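Local coordinates for 450aa long hypothetical fmu protein (Pyrococcus horikoshii, PDB 2YXL), which probably methylates cytosine at the 5 position in RNA, using S-adenosyl-L-methionine as methyl donor, at residues L86-A97 and Y129-F138; E185-T193 and T220-F230. All blocks are in the same frame, centred on the assembly; numbering follows the deposited sequence.

Contact 1 (L86-A97 and Y129-F138); sequences LRAALRVAVDIA and YFWDLLDKIF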
loop_
_atom_site.group_PDB
_atom_site.type_symbol
_atom_site.label_atom_id
_atom_site.label_comp_id
_atom_site.label_asym_id
_atom_site.label_seq_id
_atom_site.Cartn_x
_atom_site.Cartn_y
_atom_site.Cartn_z
ATOM N N LEU A 86 -17.246 13.466 12.045
ATOM C CA LEU A 86 -17.602 12.890 13.336
ATOM C C LEU A 86 -16.936 11.528 13.522
ATOM O O LEU A 86 -16.275 11.298 14.536
ATOM C CB LEU A 86 -19.120 12.779 13.488
ATOM C CG LEU A 86 -19.659 12.286 14.833
ATOM C CD1 LEU A 86 -19.186 13.153 16.005
ATOM C CD2 LEU A 86 -21.178 12.238 14.791
ATOM N N ARG A 87 -17.092 10.642 12.536
ATOM C CA ARG A 87 -16.478 9.315 12.581
ATOM C C ARG A 87 -14.967 9.397 12.810
ATOM O O ARG A 87 -14.430 8.681 13.651
ATOM C CB ARG A 87 -16.793 8.508 11.312
ATOM C CG ARG A 87 -16.071 7.155 11.231
ATOM C CD ARG A 87 -16.614 6.237 10.133
ATOM N NE ARG A 87 -16.551 6.839 8.801
ATOM C CZ ARG A 87 -17.583 7.406 8.177
ATOM N NH1 ARG A 87 -17.417 7.927 6.973
ATOM N NH2 ARG A 87 -18.779 7.454 8.751
ATOM N N ALA A 88 -14.299 10.272 12.060
ATOM C CA ALA A 88 -12.860 10.481 12.193
ATOM C C ALA A 88 -12.493 10.980 13.590
ATOM O O ALA A 88 -11.545 10.483 14.198
ATOM C CB ALA A 88 -12.358 11.446 11.126
ATOM N N ALA A 89 -13.252 11.945 14.105
ATOM C CA ALA A 89 -12.993 12.483 15.441
ATOM C C ALA A 89 -13.184 11.417 16.518
ATOM O O ALA A 89 -12.367 11.307 17.437
ATOM C CB ALA A 89 -13.867 13.693 15.719
ATOM N N LEU A 90 -14.252 10.632 16.392
ATOM C CA LEU A 90 -14.537 9.563 17.342
ATOM C C LEU A 90 -13.428 8.506 17.339
ATOM O O LEU A 90 -13.015 8.036 18.401
ATOM C CB LEU A 90 -15.908 8.935 17.064
ATOM C CG LEU A 90 -17.164 9.755 17.395
ATOM C CD1 LEU A 90 -18.410 9.030 16.938
ATOM C CD2 LEU A 90 -17.258 10.071 18.893
ATOM N N ARG A 91 -12.929 8.162 16.153
ATOM C CA ARG A 91 -11.826 7.209 16.020
ATOM C C ARG A 91 -10.550 7.714 16.702
ATOM O O ARG A 91 -9.877 6.971 17.422
ATOM C CB ARG A 91 -11.556 6.893 14.546
ATOM C CG ARG A 91 -12.572 5.952 13.920
ATOM C CD ARG A 91 -12.437 5.881 12.406
ATOM N NE ARG A 91 -13.238 4.783 11.861
ATOM C CZ ARG A 91 -13.401 4.524 10.565
ATOM N NH1 ARG A 91 -12.829 5.283 9.636
ATOM N NH2 ARG A 91 -14.150 3.494 10.196
ATOM N N VAL A 92 -10.239 8.985 16.474
ATOM C CA VAL A 92 -9.090 9.636 17.078
ATOM C C VAL A 92 -9.198 9.635 18.610
ATOM O O VAL A 92 -8.236 9.282 19.308
ATOM C CB VAL A 92 -8.925 11.077 16.524
ATOM C CG1 VAL A 92 -7.969 11.903 17.380
ATOM C CG2 VAL A 92 -8.455 11.036 15.072
ATOM N N ALA A 93 -10.373 10.008 19.117
ATOM C CA ALA A 93 -10.604 10.105 20.561
ATOM C C ALA A 93 -10.557 8.748 21.263
ATOM O O ALA A 93 -9.958 8.623 22.331
ATOM C CB ALA A 93 -11.922 10.819 20.852
ATOM N N VAL A 94 -11.187 7.741 20.661
ATOM C CA VAL A 94 -11.206 6.386 21.220
ATOM C C VAL A 94 -9.797 5.789 21.262
ATOM O O VAL A 94 -9.406 5.178 22.257
ATOM C CB VAL A 94 -12.194 5.456 20.454
ATOM C CG1 VAL A 94 -11.976 3.985 20.821
ATOM C CG2 VAL A 94 -13.640 5.870 20.733
ATOM N N ASP A 95 -9.035 5.991 20.190
ATOM C CA ASP A 95 -7.659 5.503 20.119
ATOM C C ASP A 95 -6.751 6.176 21.150
ATOM O O ASP A 95 -5.925 5.516 21.790
ATOM C CB ASP A 95 -7.092 5.714 18.717
ATOM C CG ASP A 95 -5.766 5.024 18.519
ATOM O OD1 ASP A 95 -4.747 5.727 18.356
ATOM O OD2 ASP A 95 -5.740 3.776 18.539
ATOM N N ILE A 96 -6.908 7.489 21.302
ATOM C CA ILE A 96 -6.105 8.253 22.250
ATOM C C ILE A 96 -6.450 7.864 23.691
ATOM O O ILE A 96 -5.552 7.665 24.514
ATOM C CB ILE A 96 -6.201 9.781 21.988
ATOM C CG1 ILE A 96 -5.314 10.153 20.794
ATOM C CG2 ILE A 96 -5.780 10.577 23.211
ATOM C CD1 ILE A 96 -5.498 11.566 20.272
ATOM N N ALA A 97 -7.744 7.724 23.975
ATOM C CA ALA A 97 -8.217 7.369 25.316
ATOM C C ALA A 97 -7.844 5.946 25.734
ATOM O O ALA A 97 -7.481 5.714 26.886
ATOM C CB ALA A 97 -9.721 7.578 25.431
ATOM N N TYR A 129 -22.554 17.155 19.493
ATOM C CA TYR A 129 -22.760 15.721 19.683
ATOM C C TYR A 129 -21.466 15.027 20.119
ATOM O O TYR A 129 -21.483 14.180 21.015
ATOM C CB TYR A 129 -23.325 15.100 18.401
ATOM C CG TYR A 129 -23.583 13.611 18.468
ATOM C CD1 TYR A 129 -24.716 13.103 19.102
ATOM C CD2 TYR A 129 -22.702 12.712 17.878
ATOM C CE1 TYR A 129 -24.954 11.730 19.158
ATOM C CE2 TYR A 129 -22.929 11.345 17.923
ATOM C CZ TYR A 129 -24.052 10.860 18.564
ATOM O OH TYR A 129 -24.265 9.501 18.601
ATOM N N PHE A 130 -20.355 15.399 19.486
ATOM C CA PHE A 130 -19.030 14.917 19.868
ATOM C C PHE A 130 -18.715 15.296 21.310
ATOM O O PHE A 130 -18.320 14.448 22.111
ATOM C CB PHE A 130 -17.962 15.487 18.932
ATOM C CG PHE A 130 -16.561 15.031 19.257
ATOM C CD1 PHE A 130 -16.138 13.747 18.925
ATOM C CD2 PHE A 130 -15.666 15.890 19.887
ATOM C CE1 PHE A 130 -14.850 13.323 19.221
ATOM C CE2 PHE A 130 -14.370 15.475 20.186
ATOM C CZ PHE A 130 -13.960 14.191 19.853
ATOM N N TRP A 131 -18.909 16.576 21.621
ATOM C CA TRP A 131 -18.691 17.130 22.949
ATOM C C TRP A 131 -19.460 16.344 24.013
ATOM O O TRP A 131 -18.924 16.054 25.087
ATOM C CB TRP A 131 -19.116 18.601 22.953
ATOM C CG TRP A 131 -18.613 19.404 24.111
ATOM C CD1 TRP A 131 -17.447 20.114 24.171
ATOM C CD2 TRP A 131 -19.267 19.597 25.370
ATOM N NE1 TRP A 131 -17.331 20.734 25.391
ATOM C CE2 TRP A 131 -18.432 20.435 26.149
ATOM C CE3 TRP A 131 -20.473 19.142 25.919
ATOM C CZ2 TRP A 131 -18.766 20.829 27.452
ATOM C CZ3 TRP A 131 -20.809 19.538 27.215
ATOM C CH2 TRP A 131 -19.953 20.371 27.967
ATOM N N ASP A 132 -20.705 15.987 23.694
ATOM C CA ASP A 132 -21.571 15.200 24.573
ATOM C C ASP A 132 -21.093 13.758 24.787
ATOM O O ASP A 132 -21.470 13.123 25.773
ATOM C CB ASP A 132 -23.009 15.180 24.036
ATOM C CG ASP A 132 -23.747 16.485 24.269
ATOM O OD1 ASP A 132 -23.324 17.282 25.137
ATOM O OD2 ASP A 132 -24.771 16.713 23.591
ATOM N N LEU A 133 -20.277 13.244 23.869
ATOM C CA LEU A 133 -19.807 11.859 23.949
ATOM C C LEU A 133 -18.455 11.678 24.642
ATOM O O LEU A 133 -18.126 10.571 25.084
ATOM C CB LEU A 133 -19.738 11.230 22.555
ATOM C CG LEU A 133 -21.050 10.922 21.840
ATOM C CD1 LEU A 133 -20.748 10.608 20.390
ATOM C CD2 LEU A 133 -21.811 9.781 22.512
ATOM N N LEU A 134 -17.678 12.753 24.728
ATOM C CA LEU A 134 -16.301 12.670 25.213
ATOM C C LEU A 134 -16.106 11.928 26.542
ATOM O O LEU A 134 -15.240 11.058 26.640
ATOM C CB LEU A 134 -15.642 14.049 25.263
ATOM C CG LEU A 134 -14.677 14.413 24.130
ATOM C CD1 LEU A 134 -13.473 15.104 24.747
ATOM C CD2 LEU A 134 -14.204 13.191 23.344
ATOM N N ASP A 135 -16.915 12.270 27.544
ATOM C CA ASP A 135 -16.834 11.641 28.863
ATOM C C ASP A 135 -17.096 10.134 28.832
ATOM O O ASP A 135 -16.398 9.371 29.505
ATOM C CB ASP A 135 -17.767 12.334 29.865
ATOM C CG ASP A 135 -17.143 13.578 30.492
ATOM O OD1 ASP A 135 -17.872 14.321 31.181
ATOM O OD2 ASP A 135 -15.929 13.817 30.302
ATOM N N LYS A 136 -18.089 9.714 28.049
ATOM C CA LYS A 136 -18.399 8.292 27.863
ATOM C C LYS A 136 -17.192 7.525 27.319
ATOM O O LYS A 136 -16.904 6.411 27.763
ATOM C CB LYS A 136 -19.599 8.114 26.925
ATOM C CG LYS A 136 -20.965 8.414 27.547
ATOM C CD LYS A 136 -21.642 7.152 28.097
ATOM C CE LYS A 136 -21.458 6.991 29.609
ATOM N NZ LYS A 136 -22.327 7.924 30.389
ATOM N N ILE A 137 -16.493 8.141 26.368
ATOM C CA ILE A 137 -15.294 7.570 25.756
ATOM C C ILE A 137 -14.160 7.421 26.776
ATOM O O ILE A 137 -13.509 6.376 26.838
ATOM C CB ILE A 137 -14.842 8.404 24.524
ATOM C CG1 ILE A 137 -15.854 8.241 23.381
ATOM C CG2 ILE A 137 -13.438 8.008 24.066
ATOM C CD1 ILE A 137 -15.741 9.281 22.280
ATOM N N PHE A 138 -13.938 8.453 27.583
ATOM C CA PHE A 138 -12.874 8.421 28.587
ATOM C C PHE A 138 -13.181 7.526 29.792
ATOM O O PHE A 138 -12.279 7.169 30.547
ATOM C CB PHE A 138 -12.479 9.838 29.017
ATOM C CG PHE A 138 -11.583 10.530 28.031
ATOM C CD1 PHE A 138 -12.104 11.428 27.109
ATOM C CD2 PHE A 138 -10.215 10.266 28.011
ATOM C CE1 PHE A 138 -11.280 12.062 26.184
ATOM C CE2 PHE A 138 -9.381 10.897 27.089
ATOM C CZ PHE A 138 -9.920 11.797 26.170
#
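Helices 86-97 and 129-138 pack side by side from L86-F130 to A97-F138, running in the same general direction with axes 9.8 Å apart at closest approach and crossing at -27°. They belong to the all-helical N-terminal part of the chain, which recalls the NusB-like domain of bacterial Fmu/RsmB, and they mesh as knobs into holes without any hydrogen bond between them. F130 is the first knob, set among L86, A89, L90 and A93. Its CG lies anti to the backbone N (chi1 -180°), which carries the ring toward helix 86-97; F130 CE1 comes 3.7 Å from A89 CB, and A93 CB sits at the ring edge, 4.1 Å from F130 CZ. I137 is the second knob, held by L90, A93, V94 and A97. Its two branches divide the work: I137 CD1 meets L90 CD2 at 3.8 Å, while I137 CG2 lies 4.0 Å from V94 CG2. L90 CD2 also touches L133 CD1, just before the kink at residues 135-136. Helix 104-121 adds S115 against F130 and L110 against F138, whereas helix 12-24 packs on A88 and V92. At the N-terminal end L86 CD2 reaches Y129 CD2, and at the other end the A97 methyl forms a CH-pi contact, its CB 4.1 Å from the F138 ring centroid and over one face.

Contact 2 (E185-T193 and T220-F230); sequences EWISIRVNT and TILKIKGPYNF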
loop_
_atom_site.group_PDB
_atom_site.type_symbol
_atom_site.label_atom_id
_atom_site.label_comp_id
_atom_site.label_asym_id
_atom_site.label_seq_id
_atom_site.Cartn_x
_atom_site.Cartn_y
_atom_site.Cartn_z
ATOM N N GLU A 185 9.160 2.815 11.394
ATOM C CA GLU A 185 8.959 4.070 10.655
ATOM C C GLU A 185 9.737 4.091 9.323
ATOM O O GLU A 185 10.252 5.140 8.922
ATOM C CB GLU A 185 9.400 5.274 11.507
ATOM C CG GLU A 185 8.927 5.280 12.960
ATOM C CD GLU A 185 9.666 6.300 13.822
ATOM O OE1 GLU A 185 9.392 7.515 13.691
ATOM O OE2 GLU A 185 10.512 5.885 14.644
ATOM N N TRP A 186 9.812 2.952 8.634
ATOM C CA TRP A 186 10.669 2.826 7.444
ATOM C C TRP A 186 9.934 2.959 6.106
ATOM O O TRP A 186 8.824 2.453 5.934
ATOM C CB TRP A 186 11.476 1.520 7.485
ATOM C CG TRP A 186 12.441 1.461 8.636
ATOM C CD1 TRP A 186 12.177 1.028 9.903
ATOM C CD2 TRP A 186 13.819 1.865 8.629
ATOM N NE1 TRP A 186 13.303 1.130 10.686
ATOM C CE2 TRP A 186 14.326 1.641 9.930
ATOM C CE3 TRP A 186 14.674 2.392 7.651
ATOM C CZ2 TRP A 186 15.652 1.924 10.280
ATOM C CZ3 TRP A 186 15.990 2.676 7.998
ATOM C CH2 TRP A 186 16.467 2.439 9.304
ATOM N N ILE A 187 10.577 3.649 5.167
ATOM C CA ILE A 187 10.032 3.880 3.834
ATOM C C ILE A 187 11.001 3.301 2.810
ATOM O O ILE A 187 12.212 3.527 2.890
ATOM C CB ILE A 187 9.809 5.388 3.555
ATOM C CG1 ILE A 187 8.856 5.998 4.591
ATOM C CG2 ILE A 187 9.267 5.610 2.137
ATOM C CD1 ILE A 187 9.090 7.483 4.862
ATOM N N SER A 188 10.457 2.557 1.851
ATOM C CA SER A 188 11.252 1.918 0.818
ATOM C C SER A 188 11.222 2.730 -0.476
ATOM O O SER A 188 10.152 3.094 -0.963
ATOM C CB SER A 188 10.748 0.497 0.585
ATOM O OG SER A 188 11.582 -0.194 -0.327
ATOM N N ILE A 189 12.403 3.018 -1.021
ATOM C CA ILE A 189 12.536 3.795 -2.261
ATOM C C ILE A 189 13.483 3.122 -3.255
ATOM O O ILE A 189 14.377 2.371 -2.861
ATOM C CB ILE A 189 13.016 5.261 -2.006
ATOM C CG1 ILE A 189 14.377 5.288 -1.291
ATOM C CG2 ILE A 189 11.964 6.057 -1.230
ATOM C CD1 ILE A 189 15.096 6.626 -1.366
ATOM N N ARG A 190 13.276 3.387 -4.545
ATOM C CA ARG A 190 14.186 2.910 -5.583
ATOM C C ARG A 190 14.956 4.080 -6.183
ATOM O O ARG A 190 14.391 5.152 -6.412
ATOM C CB ARG A 190 13.434 2.154 -6.682
ATOM C CG ARG A 190 14.327 1.226 -7.498
ATOM C CD ARG A 190 13.619 0.627 -8.711
ATOM N NE ARG A 190 13.491 1.589 -9.804
ATOM C CZ ARG A 190 12.345 2.133 -10.209
ATOM N NH1 ARG A 190 11.191 1.808 -9.631
ATOM N NH2 ARG A 190 12.352 2.999 -11.210
ATOM N N VAL A 191 16.246 3.864 -6.424
ATOM C CA VAL A 191 17.105 4.861 -7.054
ATOM C C VAL A 191 17.037 4.715 -8.575
ATOM O O VAL A 191 17.257 3.629 -9.117
ATOM C CB VAL A 191 18.573 4.751 -6.548
ATOM C CG1 VAL A 191 19.519 5.606 -7.387
ATOM C CG2 VAL A 191 18.661 5.152 -5.085
ATOM N N ASN A 192 16.718 5.818 -9.249
ATOM C CA ASN A 192 16.644 5.864 -10.706
ATOM C C ASN A 192 18.043 5.890 -11.323
ATOM O O ASN A 192 18.668 6.950 -11.424
ATOM C CB ASN A 192 15.814 7.080 -11.148
ATOM C CG ASN A 192 15.628 7.165 -12.662
ATOM O OD1 ASN A 192 15.282 8.222 -13.187
ATOM N ND2 ASN A 192 15.847 6.060 -13.362
ATOM N N THR A 193 18.517 4.714 -11.736
ATOM C CA THR A 193 19.862 4.550 -12.305
ATOM C C THR A 193 20.056 5.346 -13.593
ATOM O O THR A 193 21.181 5.660 -13.979
ATOM C CB THR A 193 20.191 3.070 -12.590
ATOM O OG1 THR A 193 19.174 2.502 -13.427
ATOM C CG2 THR A 193 20.289 2.281 -11.293
ATOM N N THR A 220 19.580 -1.263 -5.537
ATOM C CA THR A 220 19.010 0.030 -5.921
ATOM C C THR A 220 17.849 0.428 -5.006
ATOM O O THR A 220 17.327 1.544 -5.103
ATOM C CB THR A 220 18.564 0.066 -7.398
ATOM O OG1 THR A 220 17.803 -1.105 -7.705
ATOM C CG2 THR A 220 19.766 0.143 -8.318
ATOM N N ILE A 221 17.459 -0.488 -4.121
ATOM C CA ILE A 221 16.422 -0.230 -3.125
ATOM C C ILE A 221 17.039 0.240 -1.805
ATOM O O ILE A 221 17.987 -0.367 -1.292
ATOM C CB ILE A 221 15.512 -1.477 -2.903
ATOM C CG1 ILE A 221 14.610 -1.724 -4.126
ATOM C CG2 ILE A 221 14.678 -1.354 -1.618
ATOM C CD1 ILE A 221 13.465 -0.719 -4.303
ATOM N N LEU A 222 16.499 1.331 -1.270
ATOM C CA LEU A 222 16.943 1.863 0.010
ATOM C C LEU A 222 15.783 1.955 0.975
ATOM O O LEU A 222 14.688 2.387 0.608
ATOM C CB LEU A 222 17.570 3.251 -0.160
ATOM C CG LEU A 222 18.667 3.472 -1.205
ATOM C CD1 LEU A 222 18.932 4.959 -1.355
ATOM C CD2 LEU A 222 19.947 2.718 -0.855
ATOM N N LYS A 223 16.023 1.547 2.215
ATOM C CA LYS A 223 15.068 1.794 3.283
ATOM C C LYS A 223 15.521 3.027 4.055
ATOM O O LYS A 223 16.662 3.098 4.515
ATOM C CB LYS A 223 14.912 0.567 4.184
ATOM C CG LYS A 223 14.271 -0.623 3.465
ATOM C CD LYS A 223 14.232 -1.885 4.328
ATOM C CE LYS A 223 13.412 -3.005 3.653
ATOM N NZ LYS A 223 14.093 -3.621 2.458
ATOM N N ILE A 224 14.638 4.015 4.144
ATOM C CA ILE A 224 14.924 5.248 4.872
ATOM C C ILE A 224 13.965 5.409 6.047
ATOM O O ILE A 224 12.780 5.096 5.938
ATOM C CB ILE A 224 14.919 6.507 3.951
ATOM C CG1 ILE A 224 13.529 6.773 3.358
ATOM C CG2 ILE A 224 15.973 6.371 2.851
ATOM C CD1 ILE A 224 13.361 8.158 2.741
ATOM N N LYS A 225 14.492 5.878 7.174
ATOM C CA LYS A 225 13.698 6.045 8.383
ATOM C C LYS A 225 12.965 7.382 8.337
ATOM O O LYS A 225 13.592 8.445 8.324
ATOM C CB LYS A 225 14.586 5.951 9.632
ATOM C CG LYS A 225 13.833 5.655 10.927
ATOM C CD LYS A 225 14.798 5.400 12.076
ATOM C CE LYS A 225 14.159 4.602 13.205
ATOM N NZ LYS A 225 13.229 5.415 14.038
ATOM N N GLY A 226 11.635 7.317 8.307
ATOM C CA GLY A 226 10.788 8.508 8.285
ATOM C C GLY A 226 10.918 9.356 9.542
ATOM O O GLY A 226 11.574 8.943 10.500
ATOM N N PRO A 227 10.294 10.552 9.549
ATOM C CA PRO A 227 9.511 11.103 8.443
ATOM C C PRO A 227 10.379 11.763 7.371
ATOM O O PRO A 227 11.431 12.326 7.679
ATOM C CB PRO A 227 8.624 12.139 9.129
ATOM C CG PRO A 227 9.412 12.590 10.307
ATOM C CD PRO A 227 10.325 11.461 10.709
ATOM N N TYR A 228 9.930 11.680 6.122
ATOM C CA TYR A 228 10.655 12.253 4.998
ATOM C C TYR A 228 9.708 12.981 4.050
ATOM O O TYR A 228 8.785 12.381 3.491
ATOM C CB TYR A 228 11.423 11.161 4.253
ATOM C CG TYR A 228 12.338 11.673 3.164
ATOM C CD1 TYR A 228 13.591 12.198 3.475
ATOM C CD2 TYR A 228 11.956 11.620 1.823
ATOM C CE1 TYR A 228 14.440 12.666 2.480
ATOM C CE2 TYR A 228 12.798 12.084 0.819
ATOM C CZ TYR A 228 14.040 12.605 1.156
ATOM O OH TYR A 228 14.885 13.067 0.174
ATOM N N ASN A 229 9.949 14.278 3.877
ATOM C CA ASN A 229 9.132 15.110 3.004
ATOM C C ASN A 229 9.583 15.011 1.546
ATOM O O ASN A 229 10.673 15.467 1.189
ATOM C CB ASN A 229 9.154 16.564 3.489
ATOM C CG ASN A 229 8.040 17.409 2.885
ATOM O OD1 ASN A 229 7.917 18.595 3.193
ATOM N ND2 ASN A 229 7.224 16.805 2.027
ATOM N N PHE A 230 8.732 14.415 0.714
ATOM C CA PHE A 230 9.041 14.184 -0.698
ATOM C C PHE A 230 8.859 15.413 -1.592
ATOM O O PHE A 230 9.569 15.560 -2.590
ATOM C CB PHE A 230 8.223 13.009 -1.248
ATOM C CG PHE A 230 8.723 11.659 -0.806
ATOM C CD1 PHE A 230 8.076 10.962 0.211
ATOM C CD2 PHE A 230 9.836 11.080 -1.410
ATOM C CE1 PHE A 230 8.533 9.706 0.623
ATOM C CE2 PHE A 230 10.303 9.828 -1.004
ATOM C CZ PHE A 230 9.650 9.141 0.016
#
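The carbonyl oxygen of I224 accepts the N-H of I187, with I224 O to I187 N 2.7 Å, and is also approached by W186 CA at 3.4 Å. The rung is one of the antiparallel ladder joining the two central strands of the ferredoxin-like sheet; I224 N returns a bond to I187 O, I189 and L222 repeat the pair, and V191 N adds T220 O. Beyond the strand ends, G226 N extends the ladder to E185 O at 2.7 Å. On the face carrying W186, S188 and R190, the K225 chain crosses the indole, CB 3.9 Å from the six-membered ring centroid and almost on its normal. A bend at chi4 (-75°) then lets K225 NZ meet E185 OE2 at 2.8 Å, from above the carboxylate plane. Replacing K225 by alanine would keep CB over the ring but would probably leave the E185 carboxylate without this partner and W186 CZ2 without K225 CD, 4.0 Å from it. On the other face, CG2 of I187 and of I189 meet the edge of the F230 ring, one face of which is covered by Y228 CD2. Back on the W186 face, R190 salt-bridges E279. Backbone bonds thus fix the register, apolar groups pack around I187 and I189, and the ion pair ties down one end.

Contact 1 and contact 2 share no helix or strand: they follow one another along the chain, their centres 35 Å apart and their nearest atoms about 15 Å apart. Contact 1 is a buried part of the N-terminal helical region, away from the annotated sites, and its cohesion across the two segments is entirely apolar. Contact 2 is only partly buried and joins neighbouring strands, so main-chain hydrogen bonds dominate, with isoleucines and leucine on one face and a mixture of aromatic, apolar, serine and charged chains on the other, where R190 is buried. It also lies nearer the cofactor pocket, here occupied by sinefungin: the R190 side chain is about 8 Å from that ligand, which places this sheet beside the methyltransferase pocket.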